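Local coordinates for protein enoyl-CoA hydratase (Bacillus halodurans, PDB 3LKE) that probably catalyses the hydration of enoyl-CoA thioesters, or a related crotonase-family reaction, as part of a trimer, at residues G142-L147 / E236-L241; G115-M120 / F134-H139; L28-G33 / R84-V89. All coordinates share one frame; numbering follows the deposited sequence.

Interaction 1: residues G142-L147 / E236-L241; sequences GISPDL and EELVAL
A carboxylate oxygen rests on a leucine methyl where D146 meets L238: OD2 lies 3.4 Å from CD2, and no hydrogen bond joins the two segments. The 142-147 loop of this crotonase fold starts from a Schellman motif, in which G142, with positive phi, closes helix 138-141, and it then runs past the C-terminal turns of helix 223-241. L238 carries the contact. Its CG stands opposite the backbone N (chi1 -166°), taking the branch across to the loop, where the two methyls part company. CD1 reaches the CB of I143 at 3.7 Å and also the carbonyl O of S144, while CD2 crosses the carboxylate end of D146. An alanine here would remove both methyls and would probably leave a gap facing I143 and D146, with the carboxylate losing the methyl it rests on. One turn on, L241 points at the loop and lays its CD1 against S144. Burial comes at a polar price, since neither the carbonyl O of G142 nor the amide of S144 has a partner. E237 adds only its CB to S144, for its carboxylate is turned to K217 of the second subunit in a salt bridge, and L218 of that subunit also packs on S144. The CD1 of L241 ends 3.4 Å from OG and 3.6 Å from the amide N of S144.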
loop_
_atom_site.group_PDB
_atom_site.type_symbol
_atom_site.label_atom_id
_atom_site.label_comp_id
_atom_site.label_asym_id
_atom_site.label_seq_id
_atom_site.Cartn_x
_atom_site.Cartn_y
_atom_site.Cartn_z
ATOM N N GLY A 142 4.058 4.032 -27.155
ATOM C CA GLY A 142 2.882 4.874 -27.261
ATOM C C GLY A 142 1.604 4.135 -26.900
ATOM O O GLY A 142 0.515 4.502 -27.347
ATOM N N ILE A 143 1.724 3.091 -26.082
ATOM C CA ILE A 143 0.537 2.395 -25.604
ATOM C C ILE A 143 0.390 2.443 -24.085
ATOM O O ILE A 143 1.310 2.851 -23.373
ATOM C CB ILE A 143 0.504 0.949 -26.075
ATOM C CG1 ILE A 143 1.709 0.191 -25.525
ATOM C CG2 ILE A 143 0.476 0.900 -27.607
ATOM C CD1 ILE A 143 1.569 -1.310 -25.663
ATOM N N SER A 144 -0.785 2.043 -23.601
ATOM C CA SER A 144 -1.052 1.993 -22.161
ATOM C C SER A 144 -0.726 0.601 -21.632
ATOM O O SER A 144 -0.633 -0.352 -22.401
ATOM C CB SER A 144 -2.511 2.332 -21.879
ATOM O OG SER A 144 -3.363 1.679 -22.814
ATOM N N PRO A 145 -0.542 0.477 -20.312
ATOM C CA PRO A 145 -0.185 -0.842 -19.778
ATOM C C PRO A 145 -1.379 -1.773 -19.833
ATOM O O PRO A 145 -2.509 -1.344 -19.592
ATOM C CB PRO A 145 0.164 -0.556 -18.315
ATOM C CG PRO A 145 0.283 0.945 -18.213
ATOM C CD PRO A 145 -0.591 1.512 -19.268
ATOM N N ASP A 146 -1.125 -3.036 -20.151
ATOM C CA ASP A 146 -2.184 -4.021 -20.215
ATOM C C ASP A 146 -1.789 -5.309 -19.493
ATOM O O ASP A 146 -0.770 -5.347 -18.785
ATOM C CB ASP A 146 -2.535 -4.308 -21.676
ATOM C CG ASP A 146 -1.404 -5.006 -22.410
ATOM O OD1 ASP A 146 -0.284 -5.084 -21.851
ATOM O OD2 ASP A 146 -1.633 -5.478 -23.541
ATOM N N LEU A 147 -2.612 -6.345 -19.663
ATOM C CA LEU A 147 -2.439 -7.636 -18.983
ATOM C C LEU A 147 -2.275 -7.496 -17.471
ATOM O O LEU A 147 -1.541 -8.255 -16.832
ATOM C CB LEU A 147 -1.276 -8.411 -19.594
ATOM C CG LEU A 147 -1.407 -8.526 -21.116
ATOM C CD1 LEU A 147 -0.375 -9.511 -21.662
ATOM C CD2 LEU A 147 -2.810 -8.954 -21.526
ATOM N N GLU A 236 -10.271 -1.536 -23.024
ATOM C CA GLU A 236 -10.883 -0.424 -23.746
ATOM C C GLU A 236 -9.867 0.655 -24.089
ATOM O O GLU A 236 -9.912 1.215 -25.184
ATOM C CB GLU A 236 -12.067 0.161 -22.969
ATOM C CG GLU A 236 -13.184 -0.838 -22.741
ATOM C CD GLU A 236 -13.751 -1.401 -24.045
ATOM O OE1 GLU A 236 -13.791 -0.662 -25.053
ATOM O OE2 GLU A 236 -14.157 -2.576 -24.055
ATOM N N GLU A 237 -8.950 0.952 -23.163
ATOM C CA GLU A 237 -7.958 1.997 -23.411
ATOM C C GLU A 237 -6.980 1.584 -24.500
ATOM O O GLU A 237 -6.585 2.397 -25.329
ATOM C CB GLU A 237 -7.176 2.364 -22.139
ATOM C CG GLU A 237 -8.019 2.943 -21.002
ATOM C CD GLU A 237 -8.672 4.284 -21.340
ATOM O OE1 GLU A 237 -8.160 5.025 -22.210
ATOM O OE2 GLU A 237 -9.699 4.600 -20.703
ATOM N N LEU A 238 -6.565 0.323 -24.489
ATOM C CA LEU A 238 -5.592 -0.138 -25.472
ATOM C C LEU A 238 -6.224 -0.196 -26.863
ATOM O O LEU A 238 -5.591 0.153 -27.851
ATOM C CB LEU A 238 -5.036 -1.514 -25.092
ATOM C CG LEU A 238 -3.780 -1.914 -25.869
ATOM C CD1 LEU A 238 -2.651 -0.930 -25.601
ATOM C CD2 LEU A 238 -3.345 -3.337 -25.534
ATOM N N VAL A 239 -7.477 -0.626 -26.924
ATOM C CA VAL A 239 -8.170 -0.747 -28.208
ATOM C C VAL A 239 -8.334 0.627 -28.833
ATOM O O VAL A 239 -8.188 0.798 -30.049
ATOM C CB VAL A 239 -9.551 -1.409 -28.050
ATOM C CG1 VAL A 239 -10.408 -1.178 -29.313
ATOM C CG2 VAL A 239 -9.400 -2.895 -27.766
ATOM N N ALA A 240 -8.636 1.608 -27.988
ATOM C CA ALA A 240 -8.808 2.981 -28.439
ATOM C C ALA A 240 -7.489 3.538 -28.969
ATOM O O ALA A 240 -7.465 4.271 -29.944
ATOM C CB ALA A 240 -9.355 3.853 -27.303
ATOM N N LEU A 241 -6.378 3.188 -28.327
ATOM C CA LEU A 241 -5.089 3.696 -28.775
ATOM C C LEU A 241 -4.636 3.027 -30.085
ATOM O O LEU A 241 -3.961 3.647 -30.909
ATOM C CB LEU A 241 -4.031 3.508 -27.683
ATOM C CG LEU A 241 -4.071 4.510 -26.532
ATOM C CD1 LEU A 241 -3.275 3.982 -25.333
ATOM C CD2 LEU A 241 -3.535 5.871 -26.986
#

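Interaction 2: residues G115-M120 / F134-H139; sequences GGFNMM and FLENFH
F117 offers one ring face to F134 in an edge-to-face pair, with centroids 4.8 Å apart and planes at 72°. The bond from CA to CB is directed at the facing segment, and chi1 of 176° then swings the ring away from its own backbone N, over to the strand. CG meets CD1 of F134 at 3.8 Å, and that carbon stands above the ring centre. Farther along one side, CD1 and CE1 of F117 both lie against CE1 of F134, with the CE1 atoms of F117 and F134 3.5 Å apart. CZ, at the tip, reaches CE1 of F134 less closely. On the other side CD2 is shared between CD1 of F134 and OE2 of E136, the oxygen lying near the ring plane at its edge. N118 and E136 meet from opposite directions with amide and carboxylate planes 2° apart. ND2 of N118 gives a 2.9 Å hydrogen bond to the syn lone pair of OE1 of E136, in the amide plane, while OD1 of N118 lies 2.7 Å from OE2 of E136. ND2 also faces the rim of the F138 ring. In crotonases the start of the helix matching 115-118 helps form the oxyanion hole, which this contact probably steadies. Helix 115-118 is thereby fastened to strand 133-135 and the start of helix 138-141, with helix 159-168 packing on E136 and F138.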
loop_
_atom_site.group_PDB
_atom_site.type_symbol
_atom_site.label_atom_id
_atom_site.label_comp_id
_atom_site.label_asym_id
_atom_site.label_seq_id
_atom_site.Cartn_x
_atom_site.Cartn_y
_atom_site.Cartn_z
ATOM N N GLY A 115 4.369 -7.818 -20.983
ATOM C CA GLY A 115 3.402 -8.742 -20.436
ATOM C C GLY A 115 3.978 -10.133 -20.218
ATOM O O GLY A 115 3.419 -10.923 -19.465
ATOM N N GLY A 116 5.084 -10.441 -20.896
ATOM C CA GLY A 116 5.791 -11.695 -20.653
ATOM C C GLY A 116 6.215 -11.823 -19.198
ATOM O O GLY A 116 6.297 -12.930 -18.633
ATOM N N PHE A 117 6.502 -10.682 -18.580
ATOM C CA PHE A 117 6.752 -10.661 -17.151
ATOM C C PHE A 117 5.480 -10.318 -16.387
ATOM O O PHE A 117 5.152 -10.963 -15.395
ATOM C CB PHE A 117 7.841 -9.649 -16.783
ATOM C CG PHE A 117 8.067 -9.539 -15.302
ATOM C CD1 PHE A 117 8.462 -10.648 -14.574
ATOM C CD2 PHE A 117 7.844 -8.351 -14.634
ATOM C CE1 PHE A 117 8.674 -10.571 -13.212
ATOM C CE2 PHE A 117 8.054 -8.260 -13.264
ATOM C CZ PHE A 117 8.462 -9.377 -12.552
ATOM N N ASN A 118 4.751 -9.311 -16.866
ATOM C CA ASN A 118 3.663 -8.741 -16.064
ATOM C C ASN A 118 2.553 -9.716 -15.695
ATOM O O ASN A 118 1.998 -9.625 -14.594
ATOM C CB ASN A 118 3.099 -7.488 -16.738
ATOM C CG ASN A 118 4.149 -6.412 -16.894
ATOM O OD1 ASN A 118 5.071 -6.337 -16.095
ATOM N ND2 ASN A 118 4.011 -5.560 -17.913
ATOM N N MET A 119 2.237 -10.646 -16.596
ATOM C CA MET A 119 1.272 -11.713 -16.273
ATOM C C MET A 119 1.665 -12.446 -14.986
ATOM O O MET A 119 0.809 -12.800 -14.171
ATOM C CB MET A 119 1.083 -12.695 -17.441
ATOM C CG MET A 119 0.166 -12.152 -18.545
ATOM S SD MET A 119 -0.483 -13.418 -19.680
ATOM C CE MET A 119 0.016 -14.926 -18.771
ATOM N N MET A 120 2.965 -12.638 -14.786
ATOM C CA MET A 120 3.427 -13.400 -13.632
ATOM C C MET A 120 3.317 -12.617 -12.322
ATOM O O MET A 120 3.499 -13.180 -11.249
ATOM C CB MET A 120 4.851 -13.933 -13.836
ATOM C CG MET A 120 5.003 -14.866 -15.059
ATOM S SD MET A 120 3.937 -16.342 -15.025
ATOM C CE MET A 120 2.744 -15.939 -16.271
ATOM N N PHE A 134 14.619 -7.587 -17.550
ATOM C CA PHE A 134 13.226 -7.158 -17.539
ATOM C C PHE A 134 13.078 -5.848 -18.292
ATOM O O PHE A 134 14.013 -5.054 -18.345
ATOM C CB PHE A 134 12.771 -6.955 -16.086
ATOM C CG PHE A 134 12.920 -8.183 -15.233
ATOM C CD1 PHE A 134 11.868 -9.070 -15.099
ATOM C CD2 PHE A 134 14.109 -8.443 -14.566
ATOM C CE1 PHE A 134 11.990 -10.203 -14.310
ATOM C CE2 PHE A 134 14.240 -9.575 -13.784
ATOM C CZ PHE A 134 13.169 -10.456 -13.657
ATOM N N LEU A 135 11.901 -5.627 -18.869
ATOM C CA LEU A 135 11.638 -4.427 -19.655
ATOM C C LEU A 135 10.155 -4.055 -19.632
ATOM O O LEU A 135 9.296 -4.912 -19.770
ATOM C CB LEU A 135 12.107 -4.640 -21.103
ATOM C CG LEU A 135 11.934 -3.480 -22.095
ATOM C CD1 LEU A 135 12.797 -2.298 -21.688
ATOM C CD2 LEU A 135 12.280 -3.945 -23.516
ATOM N N GLU A 136 9.870 -2.769 -19.438
ATOM C CA GLU A 136 8.521 -2.227 -19.553
ATOM C C GLU A 136 8.619 -1.088 -20.560
ATOM O O GLU A 136 9.141 -0.023 -20.240
ATOM C CB GLU A 136 8.054 -1.677 -18.207
ATOM C CG GLU A 136 8.178 -2.678 -17.079
ATOM C CD GLU A 136 7.077 -3.714 -17.098
ATOM O OE1 GLU A 136 6.202 -3.644 -17.990
ATOM O OE2 GLU A 136 7.078 -4.593 -16.210
ATOM N N ASN A 137 8.147 -1.314 -21.777
ATOM C CA ASN A 137 8.465 -0.399 -22.860
ATOM C C ASN A 137 7.263 0.338 -23.426
ATOM O O ASN A 137 7.310 0.843 -24.547
ATOM C CB ASN A 137 9.191 -1.142 -23.978
ATOM C CG ASN A 137 10.098 -0.238 -24.783
ATOM O OD1 ASN A 137 10.672 0.720 -24.257
ATOM N ND2 ASN A 137 10.248 -0.552 -26.069
ATOM N N PHE A 138 6.192 0.392 -22.646
ATOM C CA PHE A 138 4.944 1.005 -23.093
ATOM C C PHE A 138 5.117 2.469 -23.516
ATOM O O PHE A 138 4.483 2.913 -24.472
ATOM C CB PHE A 138 3.881 0.945 -21.993
ATOM C CG PHE A 138 3.596 -0.439 -21.481
ATOM C CD1 PHE A 138 2.788 -1.309 -22.200
ATOM C CD2 PHE A 138 4.113 -0.861 -20.262
ATOM C CE1 PHE A 138 2.515 -2.571 -21.726
ATOM C CE2 PHE A 138 3.854 -2.149 -19.783
ATOM C CZ PHE A 138 3.047 -2.994 -20.511
ATOM N N HIS A 139 5.958 3.212 -22.794
ATOM C CA HIS A 139 6.101 4.664 -23.021
ATOM C C HIS A 139 6.581 4.962 -24.446
ATOM O O HIS A 139 5.993 5.777 -25.159
ATOM C CB HIS A 139 7.068 5.264 -21.996
ATOM C CG HIS A 139 7.196 6.758 -22.065
ATOM N ND1 HIS A 139 6.179 7.614 -21.702
ATOM C CD2 HIS A 139 8.242 7.546 -22.415
ATOM C CE1 HIS A 139 6.588 8.866 -21.839
ATOM N NE2 HIS A 139 7.837 8.852 -22.269
#

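Interaction 3: residues L28-G33 / R84-V89; sequences LDAELG and REVLHV
With chi1 at 179°, V89 holds CG1 opposite its backbone N and drives it onto the backbone of G33, while V86, whose CG1 sits at 62°, has CG2 in the equivalent position, against the start of the same helix. This is a close helix-helix packing in the crotonase fold: the first turn of helix 30-45, capped by D29 at the N-cap, lies on the N-terminal half of helix 81-98. The backbones come very near, with the CA atoms of A30 and V86 4.9 Å apart, a spacing that the small side chain of A30 permits. CG2 of V86 lies 3.7 Å from the amide N of A30 and just beyond it touches the carbonyl carbon of D29. The two CB atoms of A30 and V86 stand 4.4 Å apart. At the outer margin the extended chain of E85 brings OE2 alongside, 4.1 Å from the CB of A30, although most of that side chain faces solvent. G33 has no side chain, and CG1 of V89 lies directly against its backbone. The capping bond closes the helix end against which V86 packs: L32 N donates to OD1 of D29 over 2.8 Å at 166°, almost head-on to the C-O bond. The other oxygen, OD2, is taken by Y21 and K24. The tightest point is at V89, where CG1 of V89 lies 3.3 Å from atom C of G33 and 3.5 Å from atom O of G33.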
loop_
_atom_site.group_PDB
_atom_site.type_symbol
_atom_site.label_atom_id
_atom_site.label_comp_id
_atom_site.label_asym_id
_atom_site.label_seq_id
_atom_site.Cartn_x
_atom_site.Cartn_y
_atom_site.Cartn_z
ATOM N N LEU A 28 3.508 -13.880 -26.415
ATOM C CA LEU A 28 2.108 -14.051 -26.068
ATOM C C LEU A 28 1.210 -13.737 -27.255
ATOM O O LEU A 28 1.165 -12.604 -27.730
ATOM C CB LEU A 28 1.745 -13.152 -24.878
ATOM C CG LEU A 28 2.696 -13.237 -23.685
ATOM C CD1 LEU A 28 2.220 -12.311 -22.558
ATOM C CD2 LEU A 28 2.798 -14.649 -23.190
ATOM N N ASP A 29 0.518 -14.758 -27.748
ATOM C CA ASP A 29 -0.517 -14.562 -28.752
ATOM C C ASP A 29 -1.711 -15.403 -28.351
ATOM O O ASP A 29 -1.704 -16.020 -27.289
ATOM C CB ASP A 29 -0.027 -14.929 -30.160
ATOM C CG ASP A 29 0.406 -16.382 -30.284
ATOM O OD1 ASP A 29 -0.009 -17.232 -29.460
ATOM O OD2 ASP A 29 1.165 -16.672 -31.236
ATOM N N ALA A 30 -2.743 -15.421 -29.185
ATOM C CA ALA A 30 -3.972 -16.109 -28.824
ATOM C C ALA A 30 -3.782 -17.624 -28.719
ATOM O O ALA A 30 -4.433 -18.283 -27.907
ATOM C CB ALA A 30 -5.075 -15.769 -29.812
ATOM N N GLU A 31 -2.892 -18.173 -29.540
ATOM C CA GLU A 31 -2.638 -19.612 -29.537
ATOM C C GLU A 31 -1.986 -20.057 -28.231
ATOM O O GLU A 31 -2.479 -20.947 -27.543
ATOM C CB GLU A 31 -1.760 -20.000 -30.728
ATOM C CG GLU A 31 -1.708 -21.487 -31.005
ATOM C CD GLU A 31 -1.115 -21.805 -32.369
ATOM O OE1 GLU A 31 -0.862 -20.862 -33.151
ATOM O OE2 GLU A 31 -0.895 -22.998 -32.653
ATOM N N LEU A 32 -0.868 -19.429 -27.893
ATOM C CA LEU A 32 -0.215 -19.716 -26.622
ATOM C C LEU A 32 -1.157 -19.386 -25.455
ATOM O O LEU A 32 -1.297 -20.166 -24.514
ATOM C CB LEU A 32 1.094 -18.933 -26.486
ATOM C CG LEU A 32 1.776 -19.171 -25.135
ATOM C CD1 LEU A 32 3.284 -19.232 -25.286
ATOM C CD2 LEU A 32 1.365 -18.112 -24.089
ATOM N N GLY A 33 -1.805 -18.229 -25.526
ATOM C CA GLY A 33 -2.692 -17.805 -24.459
ATOM C C GLY A 33 -3.768 -18.836 -24.202
ATOM O O GLY A 33 -4.053 -19.194 -23.061
ATOM N N ARG A 84 -9.226 -7.632 -29.432
ATOM C CA ARG A 84 -10.094 -7.979 -28.308
ATOM C C ARG A 84 -10.030 -9.469 -27.985
ATOM O O ARG A 84 -10.076 -9.861 -26.817
ATOM C CB ARG A 84 -11.538 -7.518 -28.551
ATOM C CG ARG A 84 -11.696 -6.001 -28.530
ATOM C CD ARG A 84 -13.135 -5.562 -28.778
ATOM N NE ARG A 84 -13.264 -4.105 -28.743
ATOM C CZ ARG A 84 -13.456 -3.396 -27.634
ATOM N NH1 ARG A 84 -13.536 -4.005 -26.455
ATOM N NH2 ARG A 84 -13.563 -2.075 -27.700
ATOM N N GLU A 85 -9.905 -10.290 -29.023
ATOM C CA GLU A 85 -9.806 -11.736 -28.846
ATOM C C GLU A 85 -8.586 -12.122 -28.006
ATOM O O GLU A 85 -8.707 -12.899 -27.055
ATOM C CB GLU A 85 -9.763 -12.441 -30.209
ATOM C CG GLU A 85 -9.439 -13.922 -30.139
ATOM C CD GLU A 85 -9.456 -14.583 -31.514
ATOM O OE1 GLU A 85 -10.173 -14.078 -32.411
ATOM O OE2 GLU A 85 -8.753 -15.602 -31.691
ATOM N N VAL A 86 -7.419 -11.578 -28.345
ATOM C CA VAL A 86 -6.193 -11.960 -27.650
ATOM C C VAL A 86 -6.150 -11.364 -26.238
ATOM O O VAL A 86 -5.720 -12.022 -25.294
ATOM C CB VAL A 86 -4.917 -11.589 -28.445
ATOM C CG1 VAL A 86 -4.811 -10.104 -28.644
ATOM C CG2 VAL A 86 -3.670 -12.123 -27.739
ATOM N N LEU A 87 -6.623 -10.131 -26.103
ATOM C CA LEU A 87 -6.718 -9.502 -24.794
ATOM C C LEU A 87 -7.627 -10.325 -23.901
ATOM O O LEU A 87 -7.352 -10.508 -22.719
ATOM C CB LEU A 87 -7.234 -8.066 -24.916
ATOM C CG LEU A 87 -6.171 -7.109 -25.451
ATOM C CD1 LEU A 87 -6.749 -5.722 -25.738
ATOM C CD2 LEU A 87 -4.988 -7.025 -24.468
ATOM N N HIS A 88 -8.701 -10.846 -24.485
ATOM C CA HIS A 88 -9.679 -11.605 -23.730
ATOM C C HIS A 88 -9.043 -12.851 -23.115
ATOM O O HIS A 88 -9.189 -13.111 -21.921
ATOM C CB HIS A 88 -10.873 -11.970 -24.630
ATOM C CG HIS A 88 -11.912 -12.814 -23.955
ATOM N ND1 HIS A 88 -12.777 -12.314 -23.005
ATOM C CD2 HIS A 88 -12.235 -14.120 -24.107
ATOM C CE1 HIS A 88 -13.579 -13.279 -22.591
ATOM N NE2 HIS A 88 -13.275 -14.383 -23.247
ATOM N N VAL A 89 -8.334 -13.617 -23.940
ATOM C CA VAL A 89 -7.693 -14.840 -23.480
ATOM C C VAL A 89 -6.580 -14.532 -22.481
ATOM O O VAL A 89 -6.495 -15.149 -21.426
ATOM C CB VAL A 89 -7.134 -15.663 -24.662
ATOM C CG1 VAL A 89 -6.445 -16.919 -24.157
ATOM C CG2 VAL A 89 -8.262 -16.032 -25.626
#

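In the fold
From the N terminus, interaction 3 closes first, bringing helix 81-98 back onto the start of helix 30-45. Interaction 2 then closes a short loop of 13 residues, about half of it strand and none helical, and interaction 1 a long, largely helical one that returns helix 223-241 to the loop after helix 138-141. The three lie in series, none nesting or crossing, yet they touch in space. L28 of interaction 3 packs on G115 of interaction 2 and on L147 of interaction 1, the ring of F138 packs on the 142-147 loop, and R84 salt-bridges E236. Together they tie the N-terminal helices to the central loops and the late helix at the subunit interface.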